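Local coordinates for protein pngf-ii (Elizabethkingia meningoseptica, PDB 4R4X) that removes N-linked glycans from glycoproteins as a peptide:N-glycosidase related to PNGase F, probably by hydrolysing the bond between asparagine and the first sugar, at residues A102-S105 with T110-V113; V135-R140 with V145-S150; F383-V388 with D395-F400; K440-Y445 with S526-S531. All coordinates share one frame; numbering follows the deposited sequence.

Interaction 1: residues A102-S105 with T110-V113; sequences AVTS and TIEV
Ala102 with Val113 and Thr104 with Ile111 are antiparallel hydrogen-bonded pairs. Each pair closes a ring of two N-H...O=C bonds. Ala102 N gives to Val113 O at 2.9 Å and Val113 N returns to Ala102 O at 2.8 Å. In the other ring Thr104 N meets Ile111 O at 3.0 Å and Ile111 N meets Thr104 O at 2.9 Å, the last bond straight at the hydrogen. Between the rings, Val103 and Glu112 form a non-hydrogen-bonded pair, where Glu112 CA directs its C-H at Ala102 O, 3.6 Å away.

Apolar contacts fall on both faces of the hairpin. On the face carrying Val103 and Thr110, Val103 CG1 meets Thr110 CG2 at 3.8 Å, with the two side chains set obliquely. Both methyls are trans to their own backbone N, which sends them across the gap between the strands. On the other face Thr104 and Ile111 stand side by side, CG2 of Thr104 lying 4.1 Å from Ile111 CB.

The polar ends turn elsewhere: Thr104 OG1 bonds to Glu84 O, and Glu112 OE2 forms a salt bridge with Lys101 NZ.

The contact lies at the turn end of the hairpin of strands 97-106 and 109-116. Strand 86-94 flanks it beyond Val103, strand 134-140 pairs beyond Glu112, and Phe85 covers Ala102, Thr104 and Val113.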
# COMPACT_ATOMS: atom_id res chain seq x y z
N ALA A 102 11.85 -32.11 -29.26
CA ALA A 102 11.25 -31.02 -30.03
C ALA A 102 11.61 -29.73 -29.32
O ALA A 102 12.00 -29.75 -28.14
CB ALA A 102 9.75 -31.17 -30.10
N VAL A 103 11.47 -28.62 -30.05
CA VAL A 103 11.90 -27.32 -29.54
C VAL A 103 10.77 -26.32 -29.68
O VAL A 103 10.05 -26.30 -30.68
CB VAL A 103 13.11 -26.77 -30.31
CG1 VAL A 103 13.60 -25.47 -29.68
CG2 VAL A 103 14.24 -27.78 -30.34
N THR A 104 10.59 -25.50 -28.64
CA THR A 104 9.65 -24.38 -28.68
C THR A 104 10.29 -23.12 -28.15
O THR A 104 11.36 -23.16 -27.51
CB THR A 104 8.33 -24.67 -27.94
OG1 THR A 104 7.38 -23.65 -28.26
CG2 THR A 104 8.52 -24.73 -26.40
N SER A 105 9.62 -22.01 -28.42
CA SER A 105 10.06 -20.68 -28.03
C SER A 105 8.90 -19.95 -27.33
O SER A 105 7.83 -19.80 -27.90
CB SER A 105 10.50 -19.91 -29.28
OG SER A 105 11.09 -18.67 -28.93
N THR A 110 14.22 -20.32 -25.18
CA THR A 110 14.20 -21.58 -25.91
C THR A 110 14.08 -22.74 -24.94
O THR A 110 14.84 -22.84 -23.97
CB THR A 110 15.50 -21.75 -26.70
OG1 THR A 110 15.62 -20.66 -27.62
CG2 THR A 110 15.50 -23.07 -27.48
N ILE A 111 13.11 -23.60 -25.20
CA ILE A 111 12.88 -24.77 -24.35
C ILE A 111 12.88 -26.04 -25.18
O ILE A 111 12.04 -26.22 -26.07
CB ILE A 111 11.55 -24.70 -23.57
CG1 ILE A 111 11.47 -23.40 -22.75
CG2 ILE A 111 11.42 -25.91 -22.66
CD1 ILE A 111 10.64 -22.33 -23.42
N GLU A 112 13.84 -26.92 -24.89
CA GLU A 112 13.90 -28.23 -25.53
C GLU A 112 13.12 -29.23 -24.67
O GLU A 112 13.29 -29.29 -23.45
CB GLU A 112 15.34 -28.68 -25.67
CG GLU A 112 16.27 -27.70 -26.36
CD GLU A 112 17.72 -28.08 -26.16
OE1 GLU A 112 18.37 -27.56 -25.22
OE2 GLU A 112 18.20 -28.94 -26.92
N VAL A 113 12.28 -30.01 -25.33
CA VAL A 113 11.39 -30.97 -24.69
C VAL A 113 11.66 -32.38 -25.25
O VAL A 113 11.64 -32.60 -26.46
CB VAL A 113 9.93 -30.51 -24.88
CG1 VAL A 113 8.96 -31.50 -24.28
CG2 VAL A 113 9.75 -29.13 -24.24

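Interaction 2: residues V135-R140 with V145-S150; sequences VLKTVR and VVEATS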
# COMPACT_ATOMS: atom_id res chain seq x y z
N VAL A 135 6.55 -36.03 -21.23
CA VAL A 135 7.79 -35.27 -21.23
C VAL A 135 8.66 -35.74 -20.08
O VAL A 135 8.27 -35.64 -18.92
CB VAL A 135 7.51 -33.76 -21.11
CG1 VAL A 135 8.81 -32.97 -21.00
CG2 VAL A 135 6.71 -33.27 -22.31
N LEU A 136 9.85 -36.23 -20.40
CA LEU A 136 10.77 -36.73 -19.38
C LEU A 136 11.96 -35.81 -19.10
O LEU A 136 12.68 -36.03 -18.13
CB LEU A 136 11.26 -38.14 -19.75
CG LEU A 136 10.17 -39.20 -19.80
CD1 LEU A 136 10.82 -40.51 -20.21
CD2 LEU A 136 9.45 -39.32 -18.46
N LYS A 137 12.15 -34.79 -19.92
CA LYS A 137 13.21 -33.83 -19.71
C LYS A 137 12.89 -32.53 -20.46
O LYS A 137 12.46 -32.56 -21.63
CB LYS A 137 14.53 -34.38 -20.24
CG LYS A 137 15.72 -33.44 -20.10
CD LYS A 137 17.00 -34.20 -20.44
CE LYS A 137 18.16 -33.27 -20.70
NZ LYS A 137 19.34 -34.07 -21.14
N THR A 138 13.10 -31.40 -19.78
CA THR A 138 13.06 -30.07 -20.42
C THR A 138 14.38 -29.35 -20.17
O THR A 138 14.99 -29.50 -19.11
CB THR A 138 11.92 -29.20 -19.89
OG1 THR A 138 12.15 -28.93 -18.50
CG2 THR A 138 10.59 -29.89 -20.07
N VAL A 139 14.81 -28.58 -21.16
CA VAL A 139 16.02 -27.78 -21.06
C VAL A 139 15.68 -26.38 -21.51
O VAL A 139 15.23 -26.16 -22.64
CB VAL A 139 17.16 -28.32 -21.94
CG1 VAL A 139 18.45 -27.54 -21.65
CG2 VAL A 139 17.36 -29.80 -21.71
N ARG A 140 15.88 -25.43 -20.59
CA ARG A 140 15.50 -24.05 -20.80
C ARG A 140 16.79 -23.25 -21.00
O ARG A 140 17.63 -23.20 -20.09
CB ARG A 140 14.70 -23.52 -19.61
CG ARG A 140 14.40 -22.03 -19.65
CD ARG A 140 13.53 -21.59 -18.47
NE ARG A 140 12.17 -22.12 -18.60
CZ ARG A 140 11.13 -21.47 -19.15
NH1 ARG A 140 11.25 -20.22 -19.61
NH2 ARG A 140 9.94 -22.08 -19.22
N VAL A 145 17.60 -27.36 -16.39
CA VAL A 145 17.17 -28.69 -16.80
C VAL A 145 16.20 -29.23 -15.77
O VAL A 145 16.42 -29.06 -14.57
CB VAL A 145 18.38 -29.65 -16.88
CG1 VAL A 145 17.95 -31.06 -17.28
CG2 VAL A 145 19.44 -29.12 -17.84
N VAL A 146 15.13 -29.87 -16.22
CA VAL A 146 14.24 -30.63 -15.34
C VAL A 146 14.18 -32.02 -15.96
O VAL A 146 13.79 -32.13 -17.12
CB VAL A 146 12.82 -30.00 -15.26
CG1 VAL A 146 11.92 -30.78 -14.31
CG2 VAL A 146 12.90 -28.55 -14.82
N GLU A 147 14.58 -33.05 -15.23
CA GLU A 147 14.63 -34.40 -15.78
C GLU A 147 14.00 -35.44 -14.83
O GLU A 147 14.17 -35.37 -13.63
CB GLU A 147 16.08 -34.78 -16.13
CG GLU A 147 16.28 -36.21 -16.60
CD GLU A 147 17.63 -36.43 -17.32
OE1 GLU A 147 18.51 -35.54 -17.27
OE2 GLU A 147 17.79 -37.50 -17.95
N ALA A 148 13.26 -36.38 -15.40
CA ALA A 148 12.66 -37.47 -14.61
C ALA A 148 13.76 -38.35 -13.97
O ALA A 148 14.77 -38.62 -14.62
CB ALA A 148 11.76 -38.31 -15.49
N THR A 149 13.56 -38.73 -12.71
CA THR A 149 14.44 -39.66 -11.99
C THR A 149 13.76 -41.01 -11.74
O THR A 149 14.42 -42.00 -11.51
CB THR A 149 14.87 -39.07 -10.64
OG1 THR A 149 13.74 -38.52 -10.00
CG2 THR A 149 15.88 -37.97 -10.84
N SER A 150 12.42 -41.05 -11.78
CA SER A 150 11.71 -42.32 -11.70
C SER A 150 10.36 -42.22 -12.36
O SER A 150 9.75 -41.15 -12.36
CB SER A 150 11.55 -42.77 -10.24
OG SER A 150 10.89 -41.79 -9.48
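Leu136, whose carbonyl oxygen takes the N-H of Ala148 at 2.8 Å, opens a classic beta bulge: it and Lys137 both face Trp114 on the strand at the other flank. Across to 145-148 the pairing nevertheless runs on regularly. Lys137 with Glu147 and Val139 with Val145 are non-hydrogen-bonded pairs, and Thr138 with Val146 is the hydrogen-bonded pair between them. Thr138 N donates to Val146 O at 2.8 Å, and Val146 N answers to Thr138 O at 2.9 Å. Alpha carbons come close as well, the C-H of Lys137 CA pointing at Val146 O only 3.2 Å away.

On one face the extended Lys137 chain, its CG trans to N (chi1 179°), runs over the neighbouring strand between Val145 and Glu147. Its CE packs on Val145 CG1 at 4.1 Å. Its CD lies 3.8 Å from Glu147 OE1, while the charged ends stay beyond salt-bridge distance, so their attraction is probably modest. Further along this face Val139 CG1 packs on Val145 CG2.

On the opposite face Thr138 and Val146 stand side by side, OG1 of the threonine 3.5 Å from Val146 CB. Both also touch Pro125 in a loop. Leu136 CD2 packs on the Ala148 methyl at 3.9 Å, at the end where the second strand turns a corner at Thr149 and bulges against Thr7.

A short-looped antiparallel beta hairpin results, of strands 134-140 and 144-154, set between strands 109-116 and 3-12 in the N-glycanase N-terminal domain.

Interaction 3: residues F383-V388 with D395-F400; sequences FNTTNV and DYPTMF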
# COMPACT_ATOMS: atom_id res chain seq x y z
N PHE A 383 2.76 17.28 18.11
CA PHE A 383 1.97 18.41 17.64
C PHE A 383 1.33 18.12 16.30
O PHE A 383 1.77 17.23 15.55
CB PHE A 383 2.80 19.70 17.55
CG PHE A 383 4.00 19.61 16.65
CD1 PHE A 383 3.90 19.94 15.32
CD2 PHE A 383 5.24 19.28 17.16
CE1 PHE A 383 5.00 19.86 14.49
CE2 PHE A 383 6.36 19.22 16.35
CZ PHE A 383 6.24 19.50 15.00
N ASN A 384 0.28 18.88 16.02
CA ASN A 384 -0.38 18.86 14.72
C ASN A 384 -1.17 20.15 14.58
O ASN A 384 -2.18 20.33 15.27
CB ASN A 384 -1.30 17.66 14.60
CG ASN A 384 -1.72 17.40 13.17
OD1 ASN A 384 -1.76 18.30 12.32
ND2 ASN A 384 -2.01 16.14 12.88
N THR A 385 -0.70 21.04 13.71
CA THR A 385 -1.37 22.30 13.49
C THR A 385 -2.41 22.23 12.39
O THR A 385 -3.16 23.17 12.23
CB THR A 385 -0.40 23.44 13.14
OG1 THR A 385 0.15 23.25 11.82
CG2 THR A 385 0.74 23.53 14.19
N THR A 386 -2.45 21.14 11.64
CA THR A 386 -3.37 21.03 10.51
C THR A 386 -4.83 21.06 10.98
O THR A 386 -5.27 20.19 11.75
CB THR A 386 -3.12 19.74 9.72
OG1 THR A 386 -1.74 19.67 9.30
CG2 THR A 386 -4.04 19.67 8.48
N ASN A 387 -5.61 22.03 10.50
CA ASN A 387 -6.98 22.16 11.00
C ASN A 387 -7.99 21.36 10.17
O ASN A 387 -8.74 21.88 9.31
CB ASN A 387 -7.37 23.61 11.24
CG ASN A 387 -7.35 24.46 9.99
OD1 ASN A 387 -6.50 24.26 9.10
ND2 ASN A 387 -8.28 25.40 9.90
N VAL A 388 -7.98 20.06 10.44
CA VAL A 388 -8.91 19.13 9.87
C VAL A 388 -10.32 19.56 10.23
O VAL A 388 -11.25 19.31 9.45
CB VAL A 388 -8.59 17.70 10.32
CG1 VAL A 388 -9.82 16.78 10.34
CG2 VAL A 388 -7.49 17.11 9.44
N ASP A 395 -9.31 26.95 14.17
CA ASP A 395 -8.61 28.03 13.48
C ASP A 395 -7.48 27.53 12.60
O ASP A 395 -6.89 26.49 12.87
CB ASP A 395 -8.08 29.05 14.50
CG ASP A 395 -9.17 29.95 15.01
OD1 ASP A 395 -9.78 30.63 14.15
OD2 ASP A 395 -9.45 29.94 16.22
N TYR A 396 -7.19 28.28 11.55
CA TYR A 396 -6.04 28.00 10.70
C TYR A 396 -4.76 28.23 11.46
O TYR A 396 -4.74 29.06 12.36
CB TYR A 396 -6.04 28.89 9.47
CG TYR A 396 -7.13 28.57 8.51
CD1 TYR A 396 -8.38 29.17 8.64
CD2 TYR A 396 -6.92 27.66 7.49
CE1 TYR A 396 -9.39 28.88 7.76
CE2 TYR A 396 -7.93 27.37 6.59
CZ TYR A 396 -9.15 27.99 6.74
OH TYR A 396 -10.16 27.70 5.87
N PRO A 397 -3.68 27.53 11.08
CA PRO A 397 -2.43 27.63 11.81
C PRO A 397 -1.59 28.85 11.45
O PRO A 397 -0.57 28.76 10.79
CB PRO A 397 -1.73 26.30 11.47
CG PRO A 397 -2.25 25.95 10.11
CD PRO A 397 -3.69 26.37 10.16
N THR A 398 -2.04 30.00 11.95
CA THR A 398 -1.39 31.28 11.74
C THR A 398 -0.45 31.65 12.90
O THR A 398 -0.06 32.81 13.06
CB THR A 398 -2.47 32.36 11.60
OG1 THR A 398 -3.34 32.32 12.76
CG2 THR A 398 -3.29 32.10 10.37
N MSE A 399 -0.02 30.66 13.68
CA MSE A 399 0.74 30.92 14.91
C MSE A 399 2.18 31.29 14.68
O MSE A 399 2.87 31.68 15.61
CB MSE A 399 0.67 29.71 15.86
CG MSE A 399 1.41 28.46 15.42
SE MSE A 399 0.27 27.35 14.25
CE MSE A 399 -1.07 26.75 15.56
N PHE A 400 2.65 31.19 13.45
CA PHE A 400 4.07 31.29 13.19
C PHE A 400 4.56 32.72 12.97
O PHE A 400 5.74 32.95 12.77
CB PHE A 400 4.44 30.35 12.05
CG PHE A 400 4.32 28.91 12.44
CD1 PHE A 400 5.24 28.35 13.31
CD2 PHE A 400 3.29 28.13 11.96
CE1 PHE A 400 5.14 27.03 13.69
CE2 PHE A 400 3.19 26.80 12.33
CZ PHE A 400 4.11 26.25 13.20
O HOH W 1 -4.25 25.32 13.73
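Over one face of the Tyr396 ring sits the amide nitrogen of Asn387, ND2 lying 3.5 Å above the ring plane and displaced toward the rim, with amide and ring planes 66° apart. The setting is the loop after the outermost strand of the antiparallel sheet holding 527-537: 383-388 is the end of edge strand 378-384 and the start of the loop, and 395-400 is a later part of it, in the PNGase F C-terminal region. An Asx turn at Asn384 and inverse gamma turns centred on Asn387 and Pro397 bend the chain. The Phe400 ring carries CG of Met399, a selenomethionine, over the centre of one face, and CG2 of Thr385 approaches it obliquely at 4.4 Å from CZ.

Asn387 ND2 bonds to Gln394 O, not across the contact. With CG between backbone N and carbonyl carbon (chi1 62°), the torsion brings the amide over the Tyr396 ring, and CB comes 3.3 Å from Asp395 O.

Thr385 packs CB to CB against Pro397 at 3.6 Å, and its CG2 touches the Met399 SE at 3.8 Å. Its hydroxyl is engaged by the backbone of Trp528 and Val530.

A water lies 2.8 Å from Thr385 O and 3.0 Å from Asp395 O.

Interaction 4: residues K440-Y445 with S526-S531; sequences KENSIY and SFWNVS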
# COMPACT_ATOMS: atom_id res chain seq x y z
N LYS A 440 10.04 29.27 2.75
CA LYS A 440 10.35 29.75 4.11
C LYS A 440 11.07 28.66 4.87
O LYS A 440 10.59 27.54 4.94
CB LYS A 440 9.08 30.14 4.87
CG LYS A 440 8.30 31.30 4.29
CD LYS A 440 9.08 32.61 4.28
CE LYS A 440 8.24 33.74 3.70
NZ LYS A 440 7.16 34.21 4.60
N GLU A 441 12.19 29.01 5.48
CA GLU A 441 12.92 28.07 6.30
C GLU A 441 12.15 27.63 7.54
O GLU A 441 11.72 28.47 8.31
CB GLU A 441 14.24 28.70 6.70
CG GLU A 441 15.16 27.82 7.52
CD GLU A 441 16.55 28.44 7.65
OE1 GLU A 441 16.75 29.28 8.56
OE2 GLU A 441 17.43 28.08 6.85
N ASN A 442 11.97 26.30 7.71
CA ASN A 442 11.40 25.71 8.92
C ASN A 442 12.57 25.33 9.83
O ASN A 442 13.48 24.60 9.40
CB ASN A 442 10.60 24.40 8.64
CG ASN A 442 9.26 24.62 7.94
OD1 ASN A 442 8.30 23.86 8.16
ND2 ASN A 442 9.19 25.61 7.06
N SER A 443 12.54 25.77 11.08
CA SER A 443 13.59 25.48 12.06
C SER A 443 13.01 24.64 13.21
O SER A 443 12.02 25.01 13.82
CB SER A 443 14.17 26.77 12.61
OG SER A 443 14.85 27.49 11.59
N ILE A 444 13.65 23.52 13.50
CA ILE A 444 13.22 22.61 14.56
C ILE A 444 14.26 22.64 15.69
O ILE A 444 15.46 22.43 15.47
CB ILE A 444 13.07 21.17 14.02
CG1 ILE A 444 11.88 21.05 13.03
CG2 ILE A 444 12.81 20.19 15.16
CD1 ILE A 444 12.11 21.74 11.72
N TYR A 445 13.78 22.88 16.91
CA TYR A 445 14.62 22.93 18.10
C TYR A 445 14.29 21.76 19.03
O TYR A 445 13.12 21.36 19.16
CB TYR A 445 14.36 24.24 18.84
CG TYR A 445 14.73 25.49 18.07
CD1 TYR A 445 13.94 25.93 17.02
CD2 TYR A 445 15.84 26.25 18.43
CE1 TYR A 445 14.27 27.08 16.33
CE2 TYR A 445 16.15 27.41 17.76
CZ TYR A 445 15.37 27.81 16.70
OH TYR A 445 15.69 28.95 16.00
N SER A 526 -1.24 33.94 5.42
CA SER A 526 -0.36 32.79 5.33
C SER A 526 -0.49 31.90 6.60
O SER A 526 -0.78 32.38 7.71
CB SER A 526 1.09 33.23 5.10
OG SER A 526 1.27 33.60 3.73
N PHE A 527 -0.30 30.61 6.42
CA PHE A 527 -0.39 29.65 7.52
C PHE A 527 0.33 28.36 7.18
O PHE A 527 0.62 28.09 6.01
CB PHE A 527 -1.85 29.37 7.91
CG PHE A 527 -2.70 28.83 6.79
CD1 PHE A 527 -2.86 27.46 6.61
CD2 PHE A 527 -3.40 29.70 5.96
CE1 PHE A 527 -3.68 26.97 5.60
CE2 PHE A 527 -4.21 29.21 4.95
CZ PHE A 527 -4.34 27.84 4.76
N TRP A 528 0.69 27.61 8.22
CA TRP A 528 1.55 26.42 8.04
C TRP A 528 0.93 25.20 8.71
O TRP A 528 0.73 25.20 9.93
CB TRP A 528 2.95 26.69 8.58
CG TRP A 528 3.71 27.59 7.66
CD1 TRP A 528 3.58 28.94 7.55
CD2 TRP A 528 4.62 27.19 6.65
NE1 TRP A 528 4.38 29.41 6.54
CE2 TRP A 528 5.05 28.35 5.98
CE3 TRP A 528 5.17 25.96 6.26
CZ2 TRP A 528 5.99 28.32 4.95
CZ3 TRP A 528 6.09 25.93 5.23
CH2 TRP A 528 6.48 27.09 4.58
N ASN A 529 0.62 24.18 7.91
CA ASN A 529 0.13 22.90 8.38
C ASN A 529 1.33 22.01 8.69
O ASN A 529 2.01 21.52 7.77
CB ASN A 529 -0.72 22.21 7.32
CG ASN A 529 -2.08 22.85 7.14
OD1 ASN A 529 -2.76 23.21 8.09
ND2 ASN A 529 -2.51 22.90 5.90
N VAL A 530 1.61 21.81 9.98
CA VAL A 530 2.76 21.04 10.41
C VAL A 530 2.36 19.98 11.44
O VAL A 530 1.59 20.25 12.39
CB VAL A 530 3.93 21.93 10.92
CG1 VAL A 530 4.23 23.06 9.93
CG2 VAL A 530 3.62 22.54 12.27
N SER A 531 2.83 18.76 11.22
CA SER A 531 2.69 17.72 12.23
C SER A 531 4.03 17.07 12.56
O SER A 531 4.94 16.96 11.72
CB SER A 531 1.64 16.68 11.83
OG SER A 531 2.16 15.80 10.88
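Lys440 and Asn442 meet Trp528 between two layers of strands. The backbones stay well apart, the nearest alpha carbons, those of Asn442 and Trp528, being 9.9 Å from each other. Residues 442-445 are strand after a short loop stretch at 440-441, whereas 527-531 begin the strand 527-537. No main-chain pairing joins them, and the contact rests on side chains.

Trp528 is the one residue of 526-531 whose side chain makes the close contacts, pointing its indole toward 440-445. The six-membered ring meets both partners, each approaching obliquely. CB of Lys440 lies 3.6 Å from CZ2, and CG follows at 3.8 Å from the same carbon. Asn442 ND2 comes 3.6 Å from CZ3, its amide plane 71° from the ring.

Polar groups bind around the aromatic contact. ND2 of Asn442 makes a weak bond back to Lys440 O, 3.2 Å away, while its OD1 is hydrogen-bonded by Tyr423 OH and Thr425 OG1. The bends of Lys440 at chi2 and chi4 carry NZ away from the indole to a salt bridge with Asp435. The other carboxylate oxygen of Asp435 takes Trp528 NE1, so one acid fixes both the lysine end and the indole.

A tryptophan wedged between facing antiparallel sheets, here the one holding 442-446 and the one holding 527-537, fits the beta-sandwich packing of the PNGase F C-terminal jelly-roll domain.

How the interactions relate
The four contacts form two neighbouring pairs. Interactions 1 and 2, centres 12 Å apart, adjoin because strands 109-116 and 134-140 are paired; Glu112 N probably bonds to Val139 O at 2.8 Å, and Val113 packs on Val135. Interactions 3 and 4 have centres 10 Å apart, since strands 378-384 and 527-537 are neighbours in one sheet; the loop of interaction 3 also packs on the strand of interaction 4, with Pro397 O 3.2 Å from Phe527 CB. Between the pairs the centres are 64 to 68 Å apart, on opposite sides of the chain's centre. The zinc ligands Glu52, Asp159, His542 and His545 lie in none of these segments.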